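PDB 4AZI: beta-n-acetylhexosaminidase from Streptococcus pneumoniae, which removes terminal beta-linked N-acetylhexosamine residues from the non-reducing ends of glycans by hydrolysis, as a family 20 glycoside hydrolase. Local coordinates for residues A138-L150 against Y184-L197. The protein carries 2 engineered substitutions. Residues are numbered along the deposited sequence; the frame is centred on the assembly and turned at random.
Sequences AHFDKVSKTTMDL and YANDATSAQGWYYL. With EDO (1,2-ethanediol), chain F.
Ser144 and Ala188 (CA atoms 5.1 Å apart) and Thr147 and Ala185 mark where the two backbones run closest, joining two beta-to-alpha connections of the family 20 TIM barrel: segment 138-150, from the excursion after strand 110-117, and segment 184-197, which follows strand 176-180 and holds Ala191 of the inhibitor pocket. Only two bonds across the contact donate from backbone N of 138-150: Asp141 N to Ala188 O, and Lys145 N to the side chain of Asp187. The latter is almost straight, 175° at the hydrogen, and ends on OD2 from its syn side. Asp187 OD1 accepts twice: Ser144 OG, at 2.6 Å, meets the syn lone pair of OD1, whereas Thr146 OG1 comes from well above the carboxylate plane. Three donors from the protein, joined by a water that bridges OD2 to Lys142 NZ, thus hold the carboxylate against rotation. Ser144 OG also accepts from Thr146 N in an ST turn, which orients the hydroxyl within its own bend.

Thr147 divides its branches between two partners: OG1 accepts from Ala185 N at 2.8 Å, while CG2, anti to the backbone N (OG1 at chi1 -66°), forms a CH-pi contact over one face of Tyr184, 3.4 Å from the ring centroid. Leu197 CD1 covers the opposite face, so the ring is clamped between the methyl groups. Phe140 CE2 meets the edge of this ring at Tyr184 CE2, 3.7 Å away. The face of Phe140 receives the edge of Tyr196 in an offset edge-to-face pair, planes at 75°. Beyond Tyr184, Leu150 packs on both Leu197 and Phe206 of helix 203-219. At the outer end, Tyr196 OH donates to Asp141 OD1 over 2.9 Å, and a water donating to Asp141 OD2 accepts from Ser190 OG.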
ATOM      1  N   ALA A 138      -9.778 -19.791   9.834  1.00 16.79           N
ATOM      2  CA  ALA A 138      -8.759 -20.818   9.926  1.00 17.28           C
ATOM      3  C   ALA A 138      -8.667 -21.239  11.386  1.00 17.50           C
ATOM      4  O   ALA A 138      -8.893 -20.434  12.297  1.00 17.54           O
ATOM      5  CB  ALA A 138      -7.421 -20.295   9.430  1.00 17.10           C
ATOM      6  N   HIS A 139      -8.336 -22.502  11.596  1.00 17.75           N
ATOM      7  CA  HIS A 139      -8.332 -23.123  12.909  1.00 18.52           C
ATOM      8  C   HIS A 139      -7.119 -24.014  13.018  1.00 18.66           C
ATOM      9  O   HIS A 139      -7.054 -25.072  12.385  1.00 18.59           O
ATOM     10  CB  HIS A 139      -9.650 -23.886  13.069  1.00 19.06           C
ATOM     11  CG  HIS A 139      -9.792 -24.653  14.365  1.00 19.56           C
ATOM     12  ND1 HIS A 139     -10.823 -25.494  14.588  1.00 19.65           N
ATOM     13  CD2 HIS A 139      -9.003 -24.689  15.510  1.00 19.78           C
ATOM     14  CE1 HIS A 139     -10.703 -26.036  15.808  1.00 19.37           C
ATOM     15  NE2 HIS A 139      -9.593 -25.542  16.376  1.00 20.18           N
ATOM     16  N   PHE A 140      -6.138 -23.562  13.798  1.00 19.08           N
ATOM     17  CA  PHE A 140      -4.904 -24.319  14.036  1.00 19.99           C
ATOM     18  C   PHE A 140      -4.702 -24.533  15.545  1.00 20.74           C
ATOM     19  O   PHE A 140      -5.446 -25.305  16.147  1.00 21.85           O
ATOM     20  CB  PHE A 140      -3.697 -23.636  13.370  1.00 19.50           C
ATOM     21  CG  PHE A 140      -3.783 -23.583  11.861  1.00 19.61           C
ATOM     22  CD1 PHE A 140      -3.668 -24.746  11.100  1.00 19.36           C
ATOM     23  CD2 PHE A 140      -3.978 -22.376  11.201  1.00 19.66           C
ATOM     24  CE1 PHE A 140      -3.752 -24.704   9.715  1.00 19.65           C
ATOM     25  CE2 PHE A 140      -4.064 -22.330   9.811  1.00 19.47           C
ATOM     26  CZ  PHE A 140      -3.949 -23.495   9.071  1.00 19.46           C
ATOM     27  N   ASP A 141      -3.726 -23.854  16.152  1.00 21.18           N
ATOM     28  CA  ASP A 141      -3.509 -23.907  17.606  1.00 21.55           C
ATOM     29  C   ASP A 141      -4.710 -23.378  18.374  1.00 21.59           C
ATOM     30  O   ASP A 141      -4.917 -23.719  19.541  1.00 22.11           O
ATOM     31  CB  ASP A 141      -2.301 -23.070  18.013  1.00 21.86           C
ATOM     32  CG  ASP A 141      -0.992 -23.651  17.547  1.00 21.88           C
ATOM     33  OD1 ASP A 141      -0.984 -24.702  16.866  1.00 22.24           O
ATOM     34  OD2 ASP A 141       0.037 -23.032  17.863  1.00 22.37           O
ATOM     35  N   LYS A 142      -5.451 -22.494  17.715  1.00 21.22           N
ATOM     36  CA  LYS A 142      -6.733 -21.993  18.187  1.00 20.96           C
ATOM     37  C   LYS A 142      -7.503 -21.480  16.983  1.00 20.10           C
ATOM     38  O   LYS A 142      -6.984 -21.484  15.859  1.00 19.90           O
ATOM     39  CB  LYS A 142      -6.552 -20.880  19.218  1.00 21.48           C
ATOM     40  CG  LYS A 142      -5.805 -19.646  18.733  1.00 22.12           C
ATOM     41  CD  LYS A 142      -6.132 -18.455  19.623  1.00 22.52           C
ATOM     42  CE  LYS A 142      -5.170 -17.310  19.373  1.00 22.91           C
ATOM     43  NZ  LYS A 142      -5.633 -16.024  19.967  1.00 24.23           N
ATOM     44  N   VAL A 143      -8.741 -21.054  17.213  1.00 18.90           N
ATOM     45  CA  VAL A 143      -9.518 -20.398  16.171  1.00 18.38           C
ATOM     46  C   VAL A 143      -8.924 -19.017  15.921  1.00 17.81           C
ATOM     47  O   VAL A 143      -8.801 -18.205  16.840  1.00 17.30           O
ATOM     48  CB  VAL A 143     -11.013 -20.321  16.538  1.00 18.67           C
ATOM     49  CG1 VAL A 143     -11.791 -19.533  15.490  1.00 18.09           C
ATOM     50  CG2 VAL A 143     -11.585 -21.728  16.683  1.00 18.74           C
ATOM     51  N   SER A 144      -8.518 -18.775  14.677  1.00 17.62           N
ATOM     52  CA  SER A 144      -7.898 -17.501  14.317  1.00 16.83           C
ATOM     53  C   SER A 144      -8.915 -16.372  14.338  1.00 16.34           C
ATOM     54  O   SER A 144     -10.090 -16.563  14.012  1.00 15.97           O
ATOM     55  CB  SER A 144      -7.243 -17.584  12.935  1.00 16.75           C
ATOM     56  OG  SER A 144      -6.838 -16.297  12.502  1.00 17.40           O
ATOM     57  N   LYS A 145      -8.454 -15.190  14.722  1.00 16.36           N
ATOM     58  CA  LYS A 145      -9.282 -13.997  14.629  1.00 16.17           C
ATOM     59  C   LYS A 145      -8.961 -13.176  13.388  1.00 15.16           C
ATOM     60  O   LYS A 145      -9.634 -12.181  13.115  1.00 14.66           O
ATOM     61  CB  LYS A 145      -9.132 -13.140  15.877  1.00 17.08           C
ATOM     62  CG  LYS A 145      -9.701 -13.808  17.116  1.00 18.82           C
ATOM     63  CD  LYS A 145     -10.423 -12.791  17.979  1.00 19.96           C
ATOM     64  CE  LYS A 145     -11.708 -13.394  18.519  1.00 21.16           C
ATOM     65  NZ  LYS A 145     -12.801 -13.429  17.510  1.00 21.61           N
ATOM     66  N   THR A 146      -7.947 -13.595  12.635  1.00 14.44           N
ATOM     67  CA  THR A 146      -7.423 -12.770  11.537  1.00 13.90           C
ATOM     68  C   THR A 146      -7.566 -13.388  10.167  1.00 13.44           C
ATOM     69  O   THR A 146      -7.596 -12.672   9.168  1.00 12.99           O
ATOM     70  CB  THR A 146      -5.920 -12.436  11.723  1.00 13.84           C
ATOM     71  OG1 THR A 146      -5.134 -13.631  11.610  1.00 14.24           O
ATOM     72  CG2 THR A 146      -5.669 -11.779  13.071  1.00 14.09           C
ATOM     73  N   THR A 147      -7.651 -14.716  10.127  1.00 13.27           N
ATOM     74  CA  THR A 147      -7.390 -15.468   8.903  1.00 13.45           C
ATOM     75  C   THR A 147      -8.516 -16.409   8.482  1.00 13.59           C
ATOM     76  O   THR A 147      -9.167 -17.038   9.324  1.00 13.18           O
ATOM     77  CB  THR A 147      -6.073 -16.252   9.059  1.00 13.38           C
ATOM     78  OG1 THR A 147      -4.989 -15.318   9.167  1.00 13.80           O
ATOM     79  CG2 THR A 147      -5.831 -17.163   7.887  1.00 13.23           C
ATOM     80  N   MET A 148      -8.723 -16.502   7.169  1.00 13.97           N
ATOM     81  CA  MET A 148      -9.760 -17.346   6.593  1.00 14.61           C
ATOM     82  C   MET A 148      -9.295 -18.785   6.352  1.00 15.29           C
ATOM     83  O   MET A 148      -8.151 -19.022   5.951  1.00 15.29           O
ATOM     84  CB  MET A 148     -10.266 -16.724   5.289  1.00 14.53           C
ATOM     85  CG  MET A 148     -11.120 -17.635   4.416  1.00 13.68           C
ATOM     86  SD  MET A 148     -11.898 -16.792   3.027  1.00 13.77           S
ATOM     87  CE  MET A 148     -10.489 -16.057   2.195  1.00 12.64           C
ATOM     88  N   ASP A 149     -10.210 -19.727   6.592  1.00 15.92           N
ATOM     89  CA  ASP A 149     -10.029 -21.152   6.309  1.00 16.89           C
ATOM     90  C   ASP A 149     -10.086 -21.399   4.803  1.00 17.05           C
ATOM     91  O   ASP A 149     -11.120 -21.193   4.170  1.00 17.33           O
ATOM     92  CB  ASP A 149     -11.117 -21.961   7.040  1.00 17.35           C
ATOM     93  CG  ASP A 149     -11.124 -23.445   6.666  1.00 18.25           C
ATOM     94  OD1 ASP A 149     -10.163 -23.942   6.040  1.00 17.96           O
ATOM     95  OD2 ASP A 149     -12.116 -24.125   7.012  1.00 19.22           O
ATOM     96  N   LEU A 150      -8.971 -21.848   4.237  1.00 17.80           N
ATOM     97  CA  LEU A 150      -8.853 -22.056   2.785  1.00 17.98           C
ATOM     98  C   LEU A 150      -9.687 -23.220   2.242  1.00 18.84           C
ATOM     99  O   LEU A 150      -9.852 -23.365   1.025  1.00 19.60           O
ATOM    100  CB  LEU A 150      -7.382 -22.228   2.396  1.00 17.55           C
ATOM    101  CG  LEU A 150      -6.458 -21.030   2.633  1.00 16.99           C
ATOM    102  CD1 LEU A 150      -5.023 -21.434   2.365  1.00 16.37           C
ATOM    103  CD2 LEU A 150      -6.866 -19.833   1.783  1.00 17.28           C
ATOM    104  N   TYR A 184       0.029 -15.224   7.155  1.00 11.23           N
ATOM    105  CA  TYR A 184      -1.157 -16.074   7.218  1.00 11.72           C
ATOM    106  C   TYR A 184      -1.304 -16.666   8.623  1.00 12.35           C
ATOM    107  O   TYR A 184      -0.386 -17.350   9.099  1.00 12.31           O
ATOM    108  CB  TYR A 184      -1.066 -17.212   6.181  1.00 11.72           C
ATOM    109  CG  TYR A 184      -2.301 -18.088   6.144  1.00 11.88           C
ATOM    110  CD1 TYR A 184      -3.382 -17.768   5.318  1.00 11.75           C
ATOM    111  CD2 TYR A 184      -2.398 -19.225   6.956  1.00 11.96           C
ATOM    112  CE1 TYR A 184      -4.525 -18.559   5.297  1.00 12.19           C
ATOM    113  CE2 TYR A 184      -3.536 -20.020   6.945  1.00 12.19           C
ATOM    114  CZ  TYR A 184      -4.594 -19.689   6.112  1.00 12.18           C
ATOM    115  OH  TYR A 184      -5.728 -20.472   6.105  1.00 12.39           O
ATOM    116  N   ALA A 185      -2.444 -16.393   9.275  1.00 12.54           N
ATOM    117  CA  ALA A 185      -2.794 -16.993  10.574  1.00 12.85           C
ATOM    118  C   ALA A 185      -1.738 -16.813  11.661  1.00 13.27           C
ATOM    119  O   ALA A 185      -1.598 -17.669  12.545  1.00 13.15           O
ATOM    120  CB  ALA A 185      -3.138 -18.479  10.414  1.00 12.35           C
ATOM    121  N   ASN A 186      -1.006 -15.703  11.624  1.00 14.08           N
ATOM    122  CA  ASN A 186       0.039 -15.503  12.622  1.00 14.64           C
ATOM    123  C   ASN A 186      -0.486 -15.640  14.056  1.00 14.83           C
ATOM    124  O   ASN A 186       0.211 -16.151  14.926  1.00 14.65           O
ATOM    125  CB  ASN A 186       0.799 -14.188  12.417  1.00 15.00           C
ATOM    126  CG  ASN A 186      -0.097 -12.963  12.404  1.00 15.17           C
ATOM    127  OD1 ASN A 186      -1.329 -13.054  12.434  1.00 15.73           O
ATOM    128  ND2 ASN A 186       0.531 -11.793  12.335  1.00 15.64           N
ATOM    129  N   ASP A 187      -1.732 -15.223  14.268  1.00 15.01           N
ATOM    130  CA  ASP A 187      -2.338 -15.214  15.599  1.00 15.36           C
ATOM    131  C   ASP A 187      -2.666 -16.608  16.130  1.00 15.55           C
ATOM    132  O   ASP A 187      -2.879 -16.782  17.332  1.00 15.85           O
ATOM    133  CB  ASP A 187      -3.591 -14.326  15.605  1.00 15.47           C
ATOM    134  CG  ASP A 187      -4.785 -14.974  14.923  1.00 15.32           C
ATOM    135  OD1 ASP A 187      -4.674 -15.450  13.762  1.00 15.91           O
ATOM    136  OD2 ASP A 187      -5.857 -14.994  15.555  1.00 15.53           O
ATOM    137  N   ALA A 188      -2.697 -17.592  15.237  1.00 15.25           N
ATOM    138  CA  ALA A 188      -3.164 -18.933  15.568  1.00 15.00           C
ATOM    139  C   ALA A 188      -2.075 -19.983  15.404  1.00 15.12           C
ATOM    140  O   ALA A 188      -2.340 -21.165  15.559  1.00 14.91           O
ATOM    141  CB  ALA A 188      -4.369 -19.291  14.704  1.00 14.80           C
ATOM    142  N   THR A 189      -0.857 -19.545  15.079  1.00 15.00           N
ATOM    143  CA  THR A 189       0.259 -20.456  14.824  1.00 14.95           C
ATOM    144  C   THR A 189       1.574 -19.936  15.405  1.00 14.98           C
ATOM    145  O   THR A 189       2.633 -20.443  15.064  1.00 15.00           O
ATOM    146  CB  THR A 189       0.487 -20.649  13.309  1.00 14.95           C
ATOM    147  OG1 THR A 189       0.819 -19.385  12.719  1.00 14.36           O
ATOM    148  CG2 THR A 189      -0.749 -21.244  12.616  1.00 14.96           C
ATOM    149  N   SER A 190       1.494 -18.933  16.281  1.00 14.99           N
ATOM    150  CA  SER A 190       2.661 -18.148  16.745  1.00 14.67           C
ATOM    151  C   SER A 190       3.583 -17.718  15.602  1.00 14.07           C
ATOM    152  O   SER A 190       4.797 -17.919  15.647  1.00 13.75           O
ATOM    153  CB  SER A 190       3.438 -18.853  17.865  1.00 15.00           C
ATOM    154  OG  SER A 190       2.553 -19.402  18.821  1.00 15.45           O
ATOM    155  N   ALA A 191       2.976 -17.113  14.582  1.00 13.39           N
ATOM    156  CA  ALA A 191       3.693 -16.573  13.434  1.00 13.33           C
ATOM    157  C   ALA A 191       4.507 -17.643  12.709  1.00 13.38           C
ATOM    158  O   ALA A 191       5.676 -17.430  12.397  1.00 13.09           O
ATOM    159  CB  ALA A 191       4.569 -15.382  13.835  1.00 13.15           C
ATOM    160  N   GLN A 192       3.870 -18.794  12.472  1.00 13.33           N
ATOM    161  CA  GLN A 192       4.445 -19.882  11.676  1.00 13.71           C
ATOM    162  C   GLN A 192       3.444 -20.356  10.629  1.00 13.40           C
ATOM    163  O   GLN A 192       3.421 -21.534  10.263  1.00 13.86           O
ATOM    164  CB  GLN A 192       4.857 -21.053  12.576  1.00 14.48           C
ATOM    165  CG  GLN A 192       5.734 -20.663  13.757  1.00 15.19           C
ATOM    166  CD  GLN A 192       5.920 -21.813  14.727  1.00 16.06           C
ATOM    167  OE1 GLN A 192       5.271 -21.864  15.776  1.00 16.53           O
ATOM    168  NE2 GLN A 192       6.775 -22.766  14.362  1.00 16.34           N
ATOM    169  N   GLY A 193       2.632 -19.425  10.133  1.00 13.17           N
ATOM    170  CA  GLY A 193       1.548 -19.728   9.196  1.00 12.78           C
ATOM    171  C   GLY A 193       1.906 -20.626   8.030  1.00 12.41           C
ATOM    172  O   GLY A 193       1.186 -21.572   7.736  1.00 12.47           O
ATOM    173  N   TRP A 194       3.027 -20.342   7.373  1.00 12.43           N
ATOM    174  CA  TRP A 194       3.434 -21.087   6.170  1.00 11.83           C
ATOM    175  C   TRP A 194       3.851 -22.498   6.471  1.00 12.27           C
ATOM    176  O   TRP A 194       3.515 -23.434   5.727  1.00 11.96           O
ATOM    177  CB  TRP A 194       4.521 -20.320   5.409  1.00 11.56           C
ATOM    178  CG  TRP A 194       4.133 -18.868   5.276  1.00 11.13           C
ATOM    179  CD1 TRP A 194       4.689 -17.767   5.922  1.00 11.10           C
ATOM    180  CD2 TRP A 194       3.007 -18.333   4.519  1.00 10.98           C
ATOM    181  NE1 TRP A 194       4.017 -16.609   5.589  1.00 10.73           N
ATOM    182  CE2 TRP A 194       3.003 -16.881   4.750  1.00 10.58           C
ATOM    183  CE3 TRP A 194       2.052 -18.884   3.678  1.00 10.87           C
ATOM    184  CZ2 TRP A 194       2.075 -16.049   4.156  1.00 10.72           C
ATOM    185  CZ3 TRP A 194       1.117 -18.028   3.084  1.00 10.59           C
ATOM    186  CH2 TRP A 194       1.129 -16.646   3.328  1.00 10.58           C
ATOM    187  N   TYR A 195       4.588 -22.664   7.564  1.00 12.77           N
ATOM    188  CA  TYR A 195       4.918 -23.982   8.080  1.00 13.00           C
ATOM    189  C   TYR A 195       3.637 -24.798   8.348  1.00 12.77           C
ATOM    190  O   TYR A 195       3.572 -25.967   7.993  1.00 12.34           O
ATOM    191  CB  TYR A 195       5.809 -23.866   9.326  1.00 14.19           C
ATOM    192  CG  TYR A 195       6.266 -25.193   9.901  1.00 15.46           C
ATOM    193  CD1 TYR A 195       7.081 -26.057   9.168  1.00 16.28           C
ATOM    194  CD2 TYR A 195       5.887 -25.576  11.183  1.00 16.10           C
ATOM    195  CE1 TYR A 195       7.498 -27.276   9.698  1.00 16.90           C
ATOM    196  CE2 TYR A 195       6.292 -26.789  11.718  1.00 16.86           C
ATOM    197  CZ  TYR A 195       7.091 -27.636  10.971  1.00 16.87           C
ATOM    198  OH  TYR A 195       7.487 -28.828  11.518  1.00 17.12           O
ATOM    199  N   TYR A 196       2.607 -24.176   8.918  1.00 12.78           N
ATOM    200  CA  TYR A 196       1.337 -24.879   9.196  1.00 13.24           C
ATOM    201  C   TYR A 196       0.571 -25.267   7.929  1.00 13.47           C
ATOM    202  O   TYR A 196       0.041 -26.380   7.842  1.00 13.46           O
ATOM    203  CB  TYR A 196       0.434 -24.073  10.126  1.00 13.55           C
ATOM    204  CG  TYR A 196       0.761 -24.190  11.600  1.00 13.75           C
ATOM    205  CD1 TYR A 196       1.990 -23.754  12.106  1.00 13.85           C
ATOM    206  CD2 TYR A 196      -0.174 -24.702  12.498  1.00 13.80           C
ATOM    207  CE1 TYR A 196       2.281 -23.847  13.460  1.00 14.15           C
ATOM    208  CE2 TYR A 196       0.107 -24.785  13.858  1.00 13.74           C
ATOM    209  CZ  TYR A 196       1.334 -24.359  14.329  1.00 13.93           C
ATOM    210  OH  TYR A 196       1.624 -24.438  15.672  1.00 14.17           O
ATOM    211  N   LEU A 197       0.532 -24.364   6.946  1.00 13.54           N
ATOM    212  CA  LEU A 197      -0.037 -24.681   5.638  1.00 13.57           C
ATOM    213  C   LEU A 197       0.622 -25.901   4.991  1.00 13.89           C
ATOM    214  O   LEU A 197      -0.079 -26.805   4.536  1.00 13.64           O
ATOM    215  CB  LEU A 197       0.043 -23.485   4.682  1.00 13.49           C
ATOM    216  CG  LEU A 197      -0.952 -22.331   4.856  1.00 13.51           C
ATOM    217  CD1 LEU A 197      -0.643 -21.270   3.816  1.00 13.10           C
ATOM    218  CD2 LEU A 197      -2.394 -22.803   4.715  1.00 13.25           C
TER
HETATM  219  C1  EDO F2041       2.527  -8.500  13.561  1.00 17.39           C
HETATM  220  O1  EDO F2041       3.378  -8.073  12.490  1.00 17.23           O
HETATM  221  C2  EDO F2041       1.086  -8.075  13.276  1.00 17.59           C
HETATM  222  O2  EDO F2041       0.549  -8.874  12.221  1.00 17.85           O
HETATM  223  O   HOH W   1       2.782 -21.937  17.935  1.00 30.59           O
HETATM  224  O   HOH W   2      -6.052 -14.074  18.008  1.00 25.79           O
HETATM  225  O   HOH W   3      -2.970 -12.393   9.721  1.00 14.60           O
HETATM  226  O   HOH W   4      -6.779 -22.895   5.809  1.00 15.18           O